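Local coordinates for ZT_dimer domain-containing protein (Thermotoga maritima, PDB 6VDA), which binds zinc through this cytosolic C-terminal domain of a CzcD-type cation diffusion facilitator, which probably transports metal cations across the membrane, at residues Asp13-Phe16 with Ala17-Arg21. Residues are numbered along the deposited sequence; the frame is centred on the assembly and turned at random.
Sequences DDIF and AVLER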
ATOM      1  N   ASP A  13      18.970  -8.853  -6.634  1.00 87.28           N
ATOM      2  CA  ASP A  13      19.014  -9.877  -7.713  1.00 91.10           C
ATOM      3  C   ASP A  13      17.930 -10.922  -7.427  1.00 90.58           C
ATOM      4  O   ASP A  13      17.133 -11.184  -8.336  1.00 98.78           O
ATOM      5  CB  ASP A  13      20.414 -10.488  -7.872  1.00 94.18           C
ATOM      6  CG  ASP A  13      21.418  -9.594  -8.591  1.00 98.26           C
ATOM      7  OD1 ASP A  13      20.986  -8.690  -9.327  1.00 99.02           O
ATOM      8  OD2 ASP A  13      22.633  -9.812  -8.420  1.00102.27           O
ATOM      9  N   ASP A  14      17.869 -11.445  -6.198  1.00 93.23           N
ATOM     10  CA  ASP A  14      16.910 -12.507  -5.775  1.00 94.60           C
ATOM     11  C   ASP A  14      15.465 -11.981  -5.831  1.00 88.91           C
ATOM     12  O   ASP A  14      14.581 -12.744  -6.252  1.00 87.43           O
ATOM     13  CB  ASP A  14      17.265 -13.053  -4.386  1.00 96.43           C
ATOM     14  CG  ASP A  14      18.620 -13.745  -4.339  1.00102.12           C
ATOM     15  OD1 ASP A  14      19.390 -13.597  -5.313  1.00106.23           O
ATOM     16  OD2 ASP A  14      18.900 -14.427  -3.336  1.00101.15           O
ATOM     17  N   ILE A  15      15.228 -10.734  -5.409  1.00 88.24           N
ATOM     18  CA  ILE A  15      13.880 -10.086  -5.416  1.00 86.16           C
ATOM     19  C   ILE A  15      13.397 -10.014  -6.868  1.00 84.61           C
ATOM     20  O   ILE A  15      12.341 -10.586  -7.177  1.00 80.09           O
ATOM     21  CB  ILE A  15      13.924  -8.687  -4.767  1.00 88.05           C
ATOM     22  CG1 ILE A  15      14.305  -8.745  -3.285  1.00 88.28           C
ATOM     23  CG2 ILE A  15      12.610  -7.951  -4.985  1.00 87.88           C
ATOM     24  CD1 ILE A  15      14.742  -7.413  -2.711  1.00 90.31           C
ATOM     25  N   PHE A  16      14.167  -9.347  -7.732  1.00 85.38           N
ATOM     26  CA  PHE A  16      13.855  -9.192  -9.177  1.00 85.16           C
ATOM     27  C   PHE A  16      13.748 -10.577  -9.823  1.00 84.92           C
ATOM     28  O   PHE A  16      12.911 -10.747 -10.720  1.00 87.06           O
ATOM     29  CB  PHE A  16      14.871  -8.272  -9.857  1.00 85.52           C
ATOM     30  CG  PHE A  16      14.545  -6.808  -9.728  1.00 83.63           C
ATOM     31  CD1 PHE A  16      13.627  -6.213 -10.579  1.00 86.48           C
ATOM     32  CD2 PHE A  16      15.130  -6.031  -8.743  1.00 85.63           C
ATOM     33  CE1 PHE A  16      13.319  -4.866 -10.461  1.00 85.88           C
ATOM     34  CE2 PHE A  16      14.817  -4.684  -8.621  1.00 87.61           C
ATOM     35  CZ  PHE A  16      13.917  -4.104  -9.484  1.00 86.59           C
ATOM     36  N   ALA A  17      14.547 -11.543  -9.360  1.00 86.17           N
ATOM     37  CA  ALA A  17      14.536 -12.939  -9.856  1.00 88.00           C
ATOM     38  C   ALA A  17      13.163 -13.565  -9.588  1.00 84.75           C
ATOM     39  O   ALA A  17      12.629 -14.206 -10.494  1.00 89.74           O
ATOM     40  CB  ALA A  17      15.658 -13.734  -9.227  1.00 90.75           C
ATOM     41  N   VAL A  18      12.595 -13.355  -8.399  1.00 86.23           N
ATOM     42  CA  VAL A  18      11.250 -13.889  -8.013  1.00 88.67           C
ATOM     43  C   VAL A  18      10.131 -13.195  -8.810  1.00 86.46           C
ATOM     44  O   VAL A  18       9.173 -13.888  -9.186  1.00 89.77           O
ATOM     45  CB  VAL A  18      10.994 -13.764  -6.500  1.00 90.35           C
ATOM     46  CG1 VAL A  18       9.559 -14.147  -6.154  1.00 90.57           C
ATOM     47  CG2 VAL A  18      11.984 -14.592  -5.688  1.00 91.27           C
ATOM     48  N   LEU A  19      10.210 -11.880  -9.033  1.00 82.34           N
ATOM     49  CA  LEU A  19       9.134 -11.119  -9.727  1.00 78.61           C
ATOM     50  C   LEU A  19       9.007 -11.590 -11.180  1.00 79.26           C
ATOM     51  O   LEU A  19       7.866 -11.661 -11.663  1.00 74.10           O
ATOM     52  CB  LEU A  19       9.438  -9.621  -9.658  1.00 76.45           C
ATOM     53  CG  LEU A  19       9.353  -9.003  -8.264  1.00 75.79           C
ATOM     54  CD1 LEU A  19       9.881  -7.580  -8.290  1.00 76.69           C
ATOM     55  CD2 LEU A  19       7.931  -9.048  -7.717  1.00 73.31           C
ATOM     56  N   GLU A  20      10.130 -11.919 -11.831  1.00 83.59           N
ATOM     57  CA  GLU A  20      10.184 -12.409 -13.238  1.00 88.62           C
ATOM     58  C   GLU A  20       9.314 -13.662 -13.398  1.00 90.45           C
ATOM     59  O   GLU A  20       8.878 -13.941 -14.526  1.00 94.60           O
ATOM     60  CB  GLU A  20      11.624 -12.722 -13.656  1.00 94.64           C
ATOM     61  CG  GLU A  20      12.426 -11.497 -14.063  1.00 96.83           C
ATOM     62  CD  GLU A  20      13.778 -11.809 -14.683  1.00103.65           C
ATOM     63  OE1 GLU A  20      14.209 -12.979 -14.622  1.00108.27           O
ATOM     64  OE2 GLU A  20      14.400 -10.881 -15.231  1.00112.09           O
ATOM     65  N   ARG A  21       9.096 -14.396 -12.308  1.00 91.59           N
ATOM     66  CA  ARG A  21       8.248 -15.617 -12.246  1.00 94.17           C
ATOM     67  C   ARG A  21       6.790 -15.274 -12.584  1.00 90.72           C
ATOM     68  O   ARG A  21       6.063 -16.186 -13.036  1.00 87.83           O
ATOM     69  CB  ARG A  21       8.348 -16.239 -10.847  1.00 96.60           C
ATOM     70  CG  ARG A  21       8.171 -17.747 -10.812  1.00 98.66           C
ATOM     71  CD  ARG A  21       8.542 -18.341  -9.468  1.00100.95           C
ATOM     72  NE  ARG A  21       9.960 -18.670  -9.341  1.00100.89           N
ATOM     73  CZ  ARG A  21      10.457 -19.623  -8.546  1.00100.93           C
ATOM     74  NH1 ARG A  21       9.654 -20.368  -7.804  1.00100.89           N
ATOM     75  NH2 ARG A  21      11.761 -19.838  -8.504  1.00102.32           N
TER
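The last turns of helix 6-19, the N-terminal helix of this metal-binding C-terminal domain, bring Ile15 against Leu19 and tie Asp13-Phe16 to the residues that follow by four successive i-to-i+4 backbone bonds. The series starts with Ala17 N donating to Asp13 O at 2.8 Å and closes with Glu20 N donating to Phe16 O at 3.2 Å; between them Val18 N bonds to Asp14 O and Leu19 N to Ile15 O. The N-H...O angle rises from 139° in the first bond to 154° in the last. Arg21 N then bonds to Val18 O, an i-to-i+3 step after the four i-to-i+4 bonds.

Side chains add one apolar contact, Ile15 CG2 to Leu19 CD1 at 4.3 Å, one turn apart on the buried face. A chi1 of -68° sets CG of Leu19 beside its own backbone N, 3.6 Å from Ile15 O, and from there CD1 reaches Ile15 CG2. Val18 CG2 lies 3.2 Å from Asp14 O. Both Ile15 and Leu19 touch Met44 of strand 39-48, and Ile15 also meets Ile33 and Ile42, which packs the helix onto the sheet; Met68 brings Ile15 against helix 54-71 as well. Phe16, on a more exposed flank, leans on Pro28 and Val31 of strand 26-36, whereas Arg21 forms a salt bridge with Glu67.

Chemically, the carbonyl oxygens of Asp13 to Phe16 each accept an N-H from one turn on, while Ile15 and Leu19 set two buried apolar side chains against the sheet that also carries zinc ligands His29 and Asp45.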